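Local atomic coordinates of 4-alpha-glucanotransferase (Streptococcus agalactiae, PDB entry 6M6T), a protein that belongs to the amylomaltase (4-alpha-glucanotransferase) family, built on a TIM-barrel fold, and holds a bound glycan in its pocket. Residues 215-220 with 293-298. Sequence-based numbering, arbitrary orientation.
Sequences GDMPIY and LRIDHF. With ASO (1,5-anhydro-D-glucitol), chain I; AC1 (4,6-dideoxy-4-{[(1S,4R,5S,6S)-4,5,6-trihydroxy-3-(hydroxymethyl)cyclohex-2-en-1-yl]amino}-alpha-D-glucopyranose), chain J.
Arg294 N donates to Gly215 O at 2.8 Å, the shortest of three backbone hydrogen bonds that join strands 212-217 and 292-295, neighbours in the parallel barrel sheet; the others run from Met217 N to Arg294 O at 3.0 Å and from Asp296 N to Met217 O at 3.1 Å. On one face of the sheet Asp216 OD1 takes a salt-bridging hydrogen bond from Arg294 NH2 at 3.0 Å through its syn lone pair, while OD2 is hydrogen-bonded to Tyr59 OH. The two side chains run alongside each other, their flat groups turned 76° apart, with OD1 sitting 22° off the guanidinium plane. With CG anti to the backbone N (chi1 170°), Arg294 bends at chi2 to bring its guanidinium beside Asp216. On the other sheet face Met217 SD packs against Leu293 CD2 at 3.7 Å and its CE meets Ile295 CD1; Met217 and Leu293 also lie against helix 277-289. Past the strand ends, Ile219 CG2 touches His297 CB at 3.8 Å and its CD1 lies at the imidazole edge. Asp296, just beyond the C-terminal end of its strand, receives a weak hydrogen bond at OD1 from O2 of 1,5-anhydro-D-glucitol. Its backbone N is thus tied to the neighbouring strand through Met217 O, while its OD2 carries the covalent bond to C1 of 1,5-anhydro-D-glucitol, at 1.5 Å.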
ATOM      1  N   GLY A 215      -3.200  -3.882   6.434  1.00 43.43           N
ATOM      2  CA  GLY A 215      -2.522  -3.885   5.154  1.00 51.67           C
ATOM      3  C   GLY A 215      -3.401  -3.414   3.988  1.00 54.69           C
ATOM      4  O   GLY A 215      -4.632  -3.422   4.039  1.00 44.07           O
ATOM      5  N   ASP A 216      -2.715  -2.994   2.926  1.00 55.13           N
ATOM      6  CA  ASP A 216      -3.310  -2.495   1.692  1.00 54.79           C
ATOM      7  C   ASP A 216      -3.118  -3.540   0.598  1.00 50.57           C
ATOM      8  O   ASP A 216      -2.003  -4.038   0.405  1.00 49.52           O
ATOM      9  CB  ASP A 216      -2.643  -1.170   1.276  1.00 55.96           C
ATOM     10  CG  ASP A 216      -3.646  -0.062   0.905  1.00 60.16           C
ATOM     11  OD1 ASP A 216      -4.698  -0.371   0.295  1.00 64.19           O
ATOM     12  OD2 ASP A 216      -3.365   1.128   1.211  1.00 59.76           O
ATOM     13  N   MET A 217      -4.190  -3.859  -0.123  1.00 51.01           N
ATOM     14  CA  MET A 217      -4.099  -4.738  -1.292  1.00 52.02           C
ATOM     15  C   MET A 217      -4.436  -3.969  -2.562  1.00 51.22           C
ATOM     16  O   MET A 217      -5.617  -3.638  -2.792  1.00 52.22           O
ATOM     17  CB  MET A 217      -5.022  -5.943  -1.146  1.00 54.59           C
ATOM     18  CG  MET A 217      -4.845  -7.001  -2.216  1.00 50.48           C
ATOM     19  SD  MET A 217      -5.856  -8.457  -1.837  1.00 66.71           S
ATOM     20  CE  MET A 217      -7.236  -8.245  -2.957  1.00 50.30           C
ATOM     21  N   PRO A 218      -3.454  -3.656  -3.403  1.00 50.46           N
ATOM     22  CA  PRO A 218      -3.759  -2.975  -4.666  1.00 51.62           C
ATOM     23  C   PRO A 218      -4.641  -3.846  -5.539  1.00 51.08           C
ATOM     24  O   PRO A 218      -4.362  -5.035  -5.729  1.00 49.18           O
ATOM     25  CB  PRO A 218      -2.378  -2.759  -5.295  1.00 52.00           C
ATOM     26  CG  PRO A 218      -1.474  -3.746  -4.598  1.00 49.57           C
ATOM     27  CD  PRO A 218      -2.009  -3.893  -3.225  1.00 46.28           C
ATOM     28  N   ILE A 219      -5.719  -3.239  -6.065  1.00 50.48           N
ATOM     29  CA  ILE A 219      -6.651  -3.953  -6.943  1.00 44.65           C
ATOM     30  C   ILE A 219      -5.919  -4.540  -8.139  1.00 48.58           C
ATOM     31  O   ILE A 219      -6.128  -5.704  -8.500  1.00 49.87           O
ATOM     32  CB  ILE A 219      -7.795  -3.033  -7.406  1.00 39.29           C
ATOM     33  CG1 ILE A 219      -8.645  -3.763  -8.451  1.00 45.95           C
ATOM     34  CG2 ILE A 219      -7.253  -1.722  -7.973  1.00 40.90           C
ATOM     35  CD1 ILE A 219      -9.947  -3.056  -8.869  1.00 44.36           C
ATOM     36  N   TYR A 220      -5.044  -3.757  -8.758  1.00 46.95           N
ATOM     37  CA  TYR A 220      -4.348  -4.151  -9.968  1.00 49.63           C
ATOM     38  C   TYR A 220      -2.853  -4.300  -9.703  1.00 55.92           C
ATOM     39  O   TYR A 220      -2.282  -3.678  -8.805  1.00 53.52           O
ATOM     40  CB  TYR A 220      -4.553  -3.122 -11.087  1.00 46.50           C
ATOM     41  CG  TYR A 220      -5.977  -2.923 -11.585  1.00 48.63           C
ATOM     42  CD1 TYR A 220      -6.741  -3.994 -12.053  1.00 47.78           C
ATOM     43  CD2 TYR A 220      -6.540  -1.646 -11.638  1.00 47.89           C
ATOM     44  CE1 TYR A 220      -8.043  -3.806 -12.541  1.00 43.36           C
ATOM     45  CE2 TYR A 220      -7.838  -1.449 -12.121  1.00 51.34           C
ATOM     46  CZ  TYR A 220      -8.584  -2.531 -12.571  1.00 50.27           C
ATOM     47  OH  TYR A 220      -9.870  -2.316 -13.026  1.00 44.42           O
ATOM     48  N   LEU A 293      -7.317  -6.453   6.226  1.00 44.05           N
ATOM     49  CA  LEU A 293      -6.979  -6.168   4.842  1.00 42.60           C
ATOM     50  C   LEU A 293      -7.895  -5.091   4.281  1.00 45.33           C
ATOM     51  O   LEU A 293      -9.115  -5.147   4.447  1.00 47.58           O
ATOM     52  CB  LEU A 293      -7.082  -7.428   3.982  1.00 47.38           C
ATOM     53  CG  LEU A 293      -6.513  -7.336   2.564  1.00 50.04           C
ATOM     54  CD1 LEU A 293      -4.972  -7.456   2.580  1.00 49.71           C
ATOM     55  CD2 LEU A 293      -7.160  -8.385   1.661  1.00 44.57           C
ATOM     56  N   ARG A 294      -7.302  -4.139   3.578  1.00 47.49           N
ATOM     57  CA  ARG A 294      -7.990  -3.001   2.988  1.00 45.27           C
ATOM     58  C   ARG A 294      -7.889  -3.148   1.478  1.00 50.07           C
ATOM     59  O   ARG A 294      -6.810  -2.946   0.908  1.00 49.45           O
ATOM     60  CB  ARG A 294      -7.350  -1.700   3.463  1.00 39.32           C
ATOM     61  CG  ARG A 294      -7.822  -0.466   2.737  1.00 51.06           C
ATOM     62  CD  ARG A 294      -6.645   0.421   2.382  1.00 53.99           C
ATOM     63  NE  ARG A 294      -6.995   1.837   2.271  1.00 57.97           N
ATOM     64  CZ  ARG A 294      -6.893   2.561   1.159  1.00 55.72           C
ATOM     65  NH1 ARG A 294      -7.242   3.847   1.188  1.00 53.56           N
ATOM     66  NH2 ARG A 294      -6.446   2.007   0.029  1.00 45.84           N
ATOM     67  N   ILE A 295      -8.988  -3.523   0.829  1.00 46.21           N
ATOM     68  CA  ILE A 295      -8.943  -3.704  -0.617  1.00 51.14           C
ATOM     69  C   ILE A 295      -9.127  -2.342  -1.284  1.00 52.40           C
ATOM     70  O   ILE A 295     -10.146  -1.674  -1.099  1.00 51.52           O
ATOM     71  CB  ILE A 295      -9.972  -4.737  -1.110  1.00 43.75           C
ATOM     72  CG1 ILE A 295      -9.826  -4.921  -2.623  1.00 53.63           C
ATOM     73  CG2 ILE A 295     -11.393  -4.348  -0.788  1.00 43.81           C
ATOM     74  CD1 ILE A 295      -8.362  -5.020  -3.148  1.00 53.30           C
ATOM     75  N   ASP A 296      -8.105  -1.909  -2.021  1.00 55.74           N
ATOM     76  CA  ASP A 296      -8.148  -0.607  -2.669  1.00 54.00           C
ATOM     77  C   ASP A 296      -9.164  -0.625  -3.799  1.00 52.47           C
ATOM     78  O   ASP A 296      -9.437  -1.673  -4.388  1.00 54.82           O
ATOM     79  CB  ASP A 296      -6.773  -0.224  -3.222  1.00 50.48           C
ATOM     80  CG  ASP A 296      -6.736   1.209  -3.723  1.00 59.25           C
ATOM     81  OD1 ASP A 296      -7.537   2.006  -3.214  1.00 62.17           O
ATOM     82  OD2 ASP A 296      -5.938   1.562  -4.625  1.00 65.66           O
ATOM     83  N   HIS A 297      -9.732   0.548  -4.087  1.00 53.32           N
ATOM     84  CA  HIS A 297     -10.568   0.778  -5.272  1.00 53.32           C
ATOM     85  C   HIS A 297     -11.673  -0.270  -5.407  1.00 49.96           C
ATOM     86  O   HIS A 297     -11.761  -1.011  -6.389  1.00 46.87           O
ATOM     87  CB  HIS A 297      -9.716   0.815  -6.536  1.00 46.08           C
ATOM     88  CG  HIS A 297     -10.445   1.328  -7.731  1.00 45.60           C
ATOM     89  ND1 HIS A 297     -10.929   2.614  -7.807  1.00 44.68           N
ATOM     90  CD2 HIS A 297     -10.755   0.735  -8.911  1.00 49.99           C
ATOM     91  CE1 HIS A 297     -11.510   2.793  -8.981  1.00 49.55           C
ATOM     92  NE2 HIS A 297     -11.414   1.669  -9.672  1.00 50.36           N
ATOM     93  N   PHE A 298     -12.517  -0.310  -4.378  1.00 47.16           N
ATOM     94  CA  PHE A 298     -13.624  -1.255  -4.319  1.00 43.85           C
ATOM     95  C   PHE A 298     -14.579  -1.067  -5.493  1.00 42.09           C
ATOM     96  O   PHE A 298     -15.230  -2.029  -5.936  1.00 39.78           O
ATOM     97  CB  PHE A 298     -14.341  -1.069  -2.972  1.00 43.32           C
ATOM     98  CG  PHE A 298     -15.061  -2.287  -2.487  1.00 37.47           C
ATOM     99  CD1 PHE A 298     -14.353  -3.420  -2.109  1.00 36.40           C
ATOM    100  CD2 PHE A 298     -16.447  -2.297  -2.414  1.00 31.71           C
ATOM    101  CE1 PHE A 298     -15.014  -4.541  -1.665  1.00 39.17           C
ATOM    102  CE2 PHE A 298     -17.123  -3.408  -1.978  1.00 36.22           C
ATOM    103  CZ  PHE A 298     -16.412  -4.536  -1.597  1.00 40.80           C
TER
HETATM  104  C1  ASO I   1      -5.719   2.697  -5.527  1.00 63.03           C
HETATM  105  C2  ASO I   1      -4.851   3.822  -4.924  1.00 64.61           C
HETATM  106  C3  ASO I   1      -4.482   4.840  -6.016  1.00 67.52           C
HETATM  107  C4  ASO I   1      -3.730   4.093  -7.132  1.00 57.48           C
HETATM  108  C5  ASO I   1      -4.586   2.974  -7.661  1.00 58.46           C
HETATM  109  C6  ASO I   1      -3.731   2.101  -8.578  1.00 63.24           C
HETATM  110  O2  ASO I   1      -5.525   4.466  -3.837  1.00 64.55           O
HETATM  111  O3  ASO I   1      -3.651   5.909  -5.446  1.00 68.77           O
HETATM  112  O4  ASO I   1      -3.348   4.979  -8.212  1.00 55.82           O
HETATM  113  O5  ASO I   1      -4.972   2.093  -6.603  1.00 66.26           O
HETATM  114  O6  ASO I   1      -4.123   0.724  -8.436  1.00 66.98           O
HETATM  115  C1  AC1 J   2     -13.017  12.347  -6.138  1.00 81.65           C
HETATM  116  O2  AC1 J   2     -13.032  12.462  -8.562  1.00 78.38           O
HETATM  117  C2  AC1 J   2     -12.249  12.053  -7.427  1.00 78.11           C
HETATM  118  C4A AC1 J   2      -9.167   5.654  -5.817  1.00 67.27           C
HETATM  119  C3  AC1 J   2     -12.040  10.572  -7.539  1.00 68.79           C
HETATM  120  O3  AC1 J   2     -11.327  10.349  -8.749  1.00 73.77           O
HETATM  121  C4  AC1 J   2     -11.232  10.066  -6.342  1.00 73.11           C
HETATM  122  N4A AC1 J   2     -11.111   8.606  -6.348  1.00 70.29           N
HETATM  123  C5  AC1 J   2     -11.914  10.430  -5.040  1.00 72.54           C
HETATM  124  O5  AC1 J   2     -12.224  11.859  -4.981  1.00 74.56           O
HETATM  125  C6  AC1 J   2     -10.994   9.982  -3.885  1.00 60.50           C
HETATM  126  C1B AC1 J   2     -10.031   8.062  -7.182  1.00 68.08           C
HETATM  127  C2B AC1 J   2     -10.464   6.681  -7.560  1.00 65.36           C
HETATM  128  O2B AC1 J   2     -11.777   6.794  -8.107  1.00 75.18           O
HETATM  129  C3B AC1 J   2     -10.549   5.847  -6.308  1.00 61.28           C
HETATM  130  O3B AC1 J   2     -11.050   4.552  -6.608  1.00 61.21           O
HETATM  131  O4  AC1 J   2      -9.216   4.938  -4.565  1.00 65.60           O
HETATM  132  C5B AC1 J   2      -8.491   6.881  -5.710  1.00 68.53           C
HETATM  133  C7B AC1 J   2      -8.872   8.023  -6.417  1.00 70.44           C
HETATM  134  C6B AC1 J   2      -7.251   6.930  -4.843  1.00 65.92           C
HETATM  135  O6B AC1 J   2      -7.442   5.964  -3.806  1.00 68.61           O